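Local coordinates for phage-like element PBSX protein XepA (Bacillus subtilis, PDB 6IA5) that is of unknown function, does not seem to take part in host cell lysis, and assembles as a pentamer, at residues E[193-202]-E[271-279]; E[214-225]-E[255-264]. One frame throughout, in Å; residues are numbered along the deposited sequence.

Contact 1 (E[193-202]-E[271-279])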
# COMPACT_ATOMS: atom_id res chain seq x y z
N LEU E 193 24.53 -16.33 23.78
CA LEU E 193 23.35 -16.05 22.99
C LEU E 193 23.12 -14.54 22.96
O LEU E 193 23.04 -13.91 24.01
CB LEU E 193 22.14 -16.76 23.61
CG LEU E 193 20.81 -16.55 22.90
CD1 LEU E 193 20.06 -17.87 22.80
CD2 LEU E 193 19.96 -15.55 23.66
N PRO E 194 22.97 -13.92 21.76
CA PRO E 194 22.53 -12.52 21.67
C PRO E 194 21.01 -12.49 21.75
O PRO E 194 20.33 -13.11 20.94
CB PRO E 194 23.01 -12.05 20.28
CG PRO E 194 23.52 -13.31 19.57
CD PRO E 194 23.21 -14.52 20.44
N VAL E 195 20.48 -11.77 22.74
CA VAL E 195 19.06 -11.82 23.06
C VAL E 195 18.20 -11.25 21.92
O VAL E 195 17.15 -11.82 21.62
CB VAL E 195 18.78 -11.18 24.43
CG1 VAL E 195 17.29 -11.04 24.69
CG2 VAL E 195 19.43 -12.01 25.54
N ASP E 196 18.60 -10.10 21.35
CA ASP E 196 18.10 -9.61 20.06
C ASP E 196 16.61 -9.88 19.85
O ASP E 196 16.22 -10.63 18.94
CB ASP E 196 18.82 -10.30 18.89
N GLY E 197 15.77 -9.26 20.67
CA GLY E 197 14.35 -9.38 20.38
C GLY E 197 13.64 -10.60 21.00
O GLY E 197 12.41 -10.67 20.94
N ALA E 198 14.37 -11.55 21.59
CA ALA E 198 13.71 -12.67 22.26
C ALA E 198 13.32 -12.28 23.69
O ALA E 198 13.99 -11.46 24.31
CB ALA E 198 14.56 -13.92 22.22
N ALA E 199 12.24 -12.89 24.19
CA ALA E 199 11.78 -12.68 25.56
C ALA E 199 11.89 -13.98 26.38
O ALA E 199 11.92 -13.93 27.61
CB ALA E 199 10.34 -12.20 25.52
N HIS E 200 11.92 -15.12 25.70
CA HIS E 200 11.82 -16.42 26.35
C HIS E 200 12.88 -17.35 25.77
O HIS E 200 13.17 -17.29 24.58
CB HIS E 200 10.39 -16.96 26.24
CG HIS E 200 10.17 -18.21 27.03
ND1 HIS E 200 9.90 -18.18 28.41
CD2 HIS E 200 10.19 -19.51 26.67
CE1 HIS E 200 9.76 -19.41 28.85
NE2 HIS E 200 9.94 -20.26 27.80
N LEU E 201 13.45 -18.22 26.61
CA LEU E 201 14.48 -19.15 26.16
C LEU E 201 14.25 -20.50 26.83
O LEU E 201 14.03 -20.58 28.04
CB LEU E 201 15.85 -18.58 26.54
CG LEU E 201 17.05 -19.52 26.38
CD1 LEU E 201 17.38 -19.78 24.91
CD2 LEU E 201 18.25 -18.98 27.16
N LEU E 202 14.29 -21.57 26.02
CA LEU E 202 14.26 -22.93 26.54
C LEU E 202 15.62 -23.57 26.25
O LEU E 202 16.05 -23.56 25.10
CB LEU E 202 13.13 -23.72 25.88
CG LEU E 202 12.99 -25.15 26.40
CD1 LEU E 202 12.46 -25.16 27.83
CD2 LEU E 202 12.12 -26.01 25.51
N LEU E 271 29.13 -32.96 27.00
CA LEU E 271 27.85 -32.32 27.29
C LEU E 271 27.54 -31.31 26.19
O LEU E 271 28.40 -30.54 25.80
CB LEU E 271 27.90 -31.66 28.67
CG LEU E 271 26.55 -31.29 29.28
CD1 LEU E 271 25.81 -32.54 29.76
CD2 LEU E 271 26.71 -30.33 30.45
N SER E 272 26.31 -31.36 25.69
CA SER E 272 25.79 -30.34 24.80
C SER E 272 24.78 -29.48 25.57
O SER E 272 24.05 -29.98 26.42
CB SER E 272 25.14 -30.96 23.59
OG SER E 272 26.11 -31.65 22.80
N VAL E 273 24.76 -28.18 25.25
CA VAL E 273 23.82 -27.23 25.81
C VAL E 273 23.31 -26.37 24.67
O VAL E 273 24.07 -25.59 24.09
CB VAL E 273 24.45 -26.38 26.93
CG1 VAL E 273 23.39 -25.46 27.55
CG2 VAL E 273 25.11 -27.23 28.02
N LYS E 274 22.03 -26.53 24.35
CA LYS E 274 21.45 -25.86 23.20
C LYS E 274 20.06 -25.39 23.57
O LYS E 274 19.40 -26.04 24.39
CB LYS E 274 21.35 -26.82 22.01
CG LYS E 274 22.69 -27.38 21.57
CD LYS E 274 22.62 -28.09 20.24
CE LYS E 274 23.96 -28.72 19.88
NZ LYS E 274 23.80 -29.54 18.66
N GLY E 275 19.60 -24.31 22.93
CA GLY E 275 18.28 -23.80 23.26
C GLY E 275 17.55 -23.18 22.07
O GLY E 275 18.10 -23.08 20.98
N THR E 276 16.31 -22.76 22.35
CA THR E 276 15.46 -22.06 21.42
C THR E 276 14.95 -20.79 22.11
O THR E 276 14.36 -20.88 23.20
CB THR E 276 14.28 -22.94 21.00
OG1 THR E 276 14.81 -24.12 20.39
CG2 THR E 276 13.33 -22.24 20.04
N ALA E 277 15.22 -19.64 21.47
CA ALA E 277 14.79 -18.34 21.94
C ALA E 277 13.56 -17.92 21.14
O ALA E 277 13.52 -18.10 19.93
CB ALA E 277 15.89 -17.34 21.80
N VAL E 278 12.58 -17.35 21.83
CA VAL E 278 11.33 -16.94 21.20
C VAL E 278 11.02 -15.52 21.67
O VAL E 278 11.27 -15.18 22.83
CB VAL E 278 10.19 -17.91 21.54
CG1 VAL E 278 8.90 -17.51 20.86
CG2 VAL E 278 10.55 -19.36 21.20
N SER E 279 10.48 -14.70 20.76
CA SER E 279 10.11 -13.33 21.09
C SER E 279 8.84 -13.34 21.98
O SER E 279 8.07 -14.31 21.91
CB SER E 279 9.90 -12.52 19.83
OG SER E 279 8.99 -13.18 18.97
OXT SER E 279 8.53 -12.43 22.77

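Contact 2 (E[214-225]-E[255-264])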
# COMPACT_ATOMS: atom_id res chain seq x y z
N VAL E 214 26.28 -26.91 35.18
CA VAL E 214 26.01 -25.77 34.31
C VAL E 214 25.48 -24.63 35.17
O VAL E 214 24.56 -24.83 35.95
CB VAL E 214 25.02 -26.13 33.19
CG1 VAL E 214 24.76 -24.94 32.26
CG2 VAL E 214 25.49 -27.35 32.41
N LYS E 215 26.05 -23.43 34.98
CA LYS E 215 25.63 -22.25 35.70
C LYS E 215 25.00 -21.29 34.69
O LYS E 215 25.53 -21.11 33.60
CB LYS E 215 26.83 -21.60 36.39
CG LYS E 215 26.51 -20.50 37.39
CD LYS E 215 27.68 -20.17 38.30
CE LYS E 215 27.32 -19.46 39.59
NZ LYS E 215 26.14 -18.57 39.47
N PHE E 216 23.85 -20.70 35.08
CA PHE E 216 23.05 -19.88 34.18
C PHE E 216 23.40 -18.40 34.38
O PHE E 216 23.33 -17.89 35.49
CB PHE E 216 21.56 -20.09 34.46
CG PHE E 216 21.11 -21.53 34.57
CD1 PHE E 216 21.69 -22.54 33.80
CD2 PHE E 216 20.06 -21.88 35.41
CE1 PHE E 216 21.24 -23.85 33.88
CE2 PHE E 216 19.61 -23.19 35.49
CZ PHE E 216 20.20 -24.17 34.72
N TRP E 217 23.77 -17.73 33.28
CA TRP E 217 24.23 -16.35 33.37
C TRP E 217 23.51 -15.50 32.33
O TRP E 217 23.25 -15.96 31.23
CB TRP E 217 25.72 -16.24 33.07
CG TRP E 217 26.69 -16.93 33.98
CD1 TRP E 217 27.43 -18.04 33.68
CD2 TRP E 217 27.14 -16.50 35.28
NE1 TRP E 217 28.29 -18.34 34.70
CE2 TRP E 217 28.14 -17.41 35.70
CE3 TRP E 217 26.80 -15.44 36.13
CZ2 TRP E 217 28.79 -17.30 36.93
CZ3 TRP E 217 27.44 -15.33 37.35
CH2 TRP E 217 28.42 -16.25 37.74
N GLY E 218 23.26 -14.24 32.69
CA GLY E 218 22.92 -13.21 31.72
C GLY E 218 23.96 -12.09 31.77
O GLY E 218 24.67 -11.94 32.76
N LYS E 219 24.07 -11.33 30.67
CA LYS E 219 24.81 -10.08 30.72
C LYS E 219 23.87 -8.94 30.37
O LYS E 219 23.05 -9.07 29.46
CB LYS E 219 25.99 -10.08 29.74
CG LYS E 219 27.13 -11.00 30.14
CD LYS E 219 28.25 -10.97 29.12
CE LYS E 219 29.50 -11.66 29.60
NZ LYS E 219 30.51 -11.59 28.52
N SER E 220 23.98 -7.86 31.14
CA SER E 220 23.25 -6.63 30.89
C SER E 220 24.24 -5.58 30.38
O SER E 220 25.15 -5.90 29.63
CB SER E 220 22.52 -6.20 32.14
OG SER E 220 21.68 -5.07 31.89
N VAL E 221 24.10 -4.33 30.85
CA VAL E 221 24.80 -3.21 30.26
C VAL E 221 26.29 -3.24 30.61
O VAL E 221 27.11 -2.90 29.77
CB VAL E 221 24.14 -1.87 30.63
CG1 VAL E 221 24.93 -0.68 30.08
CG2 VAL E 221 22.69 -1.82 30.13
N SER E 222 26.65 -3.68 31.81
CA SER E 222 28.04 -3.60 32.24
C SER E 222 28.92 -4.61 31.52
O SER E 222 30.13 -4.43 31.44
CB SER E 222 28.18 -3.77 33.72
OG SER E 222 28.20 -5.14 34.07
N GLY E 223 28.33 -5.71 31.04
CA GLY E 223 29.11 -6.80 30.46
C GLY E 223 29.57 -7.82 31.49
O GLY E 223 30.13 -8.84 31.11
N GLN E 224 29.36 -7.56 32.79
CA GLN E 224 29.59 -8.56 33.82
C GLN E 224 28.48 -9.62 33.79
O GLN E 224 27.31 -9.31 33.56
CB GLN E 224 29.64 -7.92 35.20
CG GLN E 224 30.83 -6.97 35.38
CD GLN E 224 32.15 -7.70 35.27
OE1 GLN E 224 32.45 -8.58 36.07
NE2 GLN E 224 32.95 -7.35 34.27
N LYS E 225 28.86 -10.87 34.05
CA LYS E 225 27.93 -11.98 34.16
C LYS E 225 27.10 -11.82 35.43
O LYS E 225 27.63 -11.52 36.50
CB LYS E 225 28.68 -13.32 34.13
CG LYS E 225 29.27 -13.67 32.78
CD LYS E 225 29.67 -15.12 32.64
CE LYS E 225 30.59 -15.64 33.73
NZ LYS E 225 31.87 -14.91 33.74
N GLY E 255 15.21 -8.05 28.53
CA GLY E 255 16.03 -7.03 29.16
C GLY E 255 17.51 -7.38 29.20
O GLY E 255 18.34 -6.50 29.43
N PHE E 256 17.86 -8.67 29.00
CA PHE E 256 19.27 -9.04 28.96
C PHE E 256 19.84 -8.80 27.56
O PHE E 256 19.10 -8.82 26.58
CB PHE E 256 19.48 -10.51 29.36
CG PHE E 256 19.38 -10.75 30.84
CD1 PHE E 256 20.45 -10.46 31.68
CD2 PHE E 256 18.21 -11.22 31.41
CE1 PHE E 256 20.36 -10.66 33.05
CE2 PHE E 256 18.10 -11.39 32.78
CZ PHE E 256 19.18 -11.13 33.60
N LYS E 257 21.16 -8.63 27.47
CA LYS E 257 21.84 -8.49 26.20
C LYS E 257 22.32 -9.86 25.72
O LYS E 257 22.23 -10.17 24.53
CB LYS E 257 23.02 -7.51 26.33
CG LYS E 257 22.66 -6.07 26.66
CD LYS E 257 22.40 -5.22 25.43
CE LYS E 257 22.82 -3.77 25.54
NZ LYS E 257 22.67 -3.31 26.94
N GLU E 258 22.83 -10.68 26.64
CA GLU E 258 23.33 -12.00 26.27
C GLU E 258 23.01 -13.01 27.35
O GLU E 258 22.88 -12.65 28.53
CB GLU E 258 24.86 -11.98 26.13
CG GLU E 258 25.34 -11.01 25.07
CD GLU E 258 26.84 -11.00 24.91
OE1 GLU E 258 27.54 -10.45 25.78
OE2 GLU E 258 27.31 -11.58 23.92
N ILE E 259 22.96 -14.28 26.95
CA ILE E 259 22.76 -15.39 27.88
C ILE E 259 23.91 -16.37 27.71
O ILE E 259 24.28 -16.73 26.59
CB ILE E 259 21.39 -16.07 27.65
CG1 ILE E 259 20.21 -15.09 27.81
CG2 ILE E 259 21.24 -17.30 28.54
CD1 ILE E 259 20.11 -14.43 29.16
N ILE E 260 24.49 -16.78 28.83
CA ILE E 260 25.60 -17.72 28.80
C ILE E 260 25.24 -18.90 29.71
O ILE E 260 24.75 -18.71 30.82
CB ILE E 260 26.89 -17.01 29.28
CG1 ILE E 260 27.34 -15.95 28.26
CG2 ILE E 260 27.98 -18.02 29.55
CD1 ILE E 260 28.39 -14.99 28.78
N MET E 261 25.48 -20.11 29.19
CA MET E 261 25.29 -21.33 29.96
C MET E 261 26.66 -21.95 30.16
O MET E 261 27.15 -22.68 29.29
CB MET E 261 24.41 -22.29 29.16
CG MET E 261 23.00 -21.72 28.91
SD MET E 261 22.05 -21.91 30.43
CE MET E 261 21.27 -20.29 30.55
N GLU E 262 27.29 -21.66 31.30
CA GLU E 262 28.68 -22.00 31.51
C GLU E 262 28.80 -23.41 32.08
O GLU E 262 28.16 -23.74 33.09
CB GLU E 262 29.33 -20.97 32.45
CG GLU E 262 30.70 -21.38 32.96
CD GLU E 262 31.42 -20.33 33.79
OE1 GLU E 262 30.78 -19.35 34.22
OE2 GLU E 262 32.63 -20.45 34.00
N ILE E 263 29.64 -24.23 31.46
CA ILE E 263 30.01 -25.49 32.09
C ILE E 263 31.11 -25.19 33.10
O ILE E 263 32.22 -24.84 32.72
CB ILE E 263 30.40 -26.56 31.05
CG1 ILE E 263 29.22 -26.88 30.13
CG2 ILE E 263 30.90 -27.80 31.76
CD1 ILE E 263 29.57 -27.72 28.93
N ILE E 264 30.76 -25.32 34.39
CA ILE E 264 31.61 -25.03 35.53
C ILE E 264 32.59 -26.19 35.68
O ILE E 264 33.77 -25.99 35.97
CB ILE E 264 30.77 -24.83 36.81
CG1 ILE E 264 29.96 -23.54 36.75
CG2 ILE E 264 31.65 -24.87 38.07
CD1 ILE E 264 30.81 -22.29 36.59
O HOH W 1 29.90 -12.69 25.83

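Contact 1 (E[193-202]-E[271-279])
V278 O accepts two backbone donors, A199 N at 2.8 Å and H200 N at 2.9 Å, so a classic beta bulge stands where 200-202 begins and 271-278 ends, the two strands pairing antiparallel with 155° between their directions. V278 N returns a bond to H200 O; after the non-hydrogen-bonded pair L201-A277, L202 and T276 bond reciprocally through N and O.

On the L201 and A277 face, three groups converge on the methyl of A277: A198 CB lies 3.7 Å from A277 CB, L201 CD1 4.2 Å and L193 CD1 4.3 Å. L201 reaches this point with CG opposite the backbone N (chi1 170°), which also sets CD1 3.6 Å from T276 O, alongside the neighbouring strand. L193 can join because a type I' turn from V195 to A198, closed by A198 N to V195 O, folds the chain back.

Strand 271-278, the last of this curled, all-antiparallel C-terminal sheet, is an inner strand: its other edge pairs with 175-179 and 181-184, and F176 adds a ring to the A277 side. H200, L202, T276 and V278 point to the other face, where G255 of a neighbouring subunit packs on the last three; T276 OG1 is held by D177.

At the chain terminus S279 CB sits 3.3 Å from G197 O, while the carboxylate oxygen OXT of S279 lies 3.3 Å from A199 CB. R173 of another neighbouring subunit binds both sides of this seam through NH1, as a salt bridge to S279 OXT and a hydrogen bond to G197 O.

Contact 2 (E[214-225]-E[255-264])
W217 and E262 join their side chains across an antiparallel strand pair, 214-219 with 258-264, whose directions differ by 158°. The backbone bonds run reciprocally through K215-E262, W217-I260 and K219-E258. At the far end K219 O takes both K257 N and E258 N, the longer bond being 3.3 Å from E258 N, and this double acceptance defines a classic beta bulge.

The indole can be traced outward. W217 CB lies 3.5 Å from I260 O and also meets I260 CB. With CG beside the backbone N (chi1 -63°), the ring leans along the strand pair toward E262, bringing CD1 within 3.7 Å of E262 CB at the ring edge. NE1 then donates to E262 OE1 at 2.7 Å; the bond is bent, 134° at the hydrogen, and uses the anti lone pair of OE1, which lies out of the indole plane. Farther out, CE2 and CZ2 skirt the same oxygen. K215 CG lies over one ring face and K225 CE over the opposite one, each toward the rim, so two lysine chains clasp the indole.

The buried face holds a Met-aromatic contact: M261 SD stands 3.4 Å from F216 CD1, obliquely to the ring, while F251 meets F216 edge-to-face. G218 leaves room for F256, whose CD1 comes 3.7 Å from G218 CA.

On the W217 face, a water accepts from K219 NZ and donates to E258 OE1, linking charges too distant for a salt bridge. E262 OE1 has the indole N-H at close range and K225 NZ nearby, though K225 is salt-bridged to E189; these neighbours would probably favour a negatively charged carboxylate.

Contacts 1 and 2 belong to one curled sheet, their centres about 12 Å apart, and 214-225/255-264 is nested in the chain loop closed by 193-202/271-279. Backbone bonds join them directly: L193 N to I259 O, 2.8 Å, and V195 N to K257 O, 3.0 Å, both probable hydrogen bonds. Side chains of L201 and I259 also touch between them. Across the pentamer they meet again: F256 packs on L202 of a neighbouring subunit and V221 on K274 of that same subunit, so contact 2 of one chain abuts contact 1 of the next. With the function unknown, neither contact can be tied to an active site; an acetate about 3 Å from the K215 side chain probably comes from the crystallisation liquor.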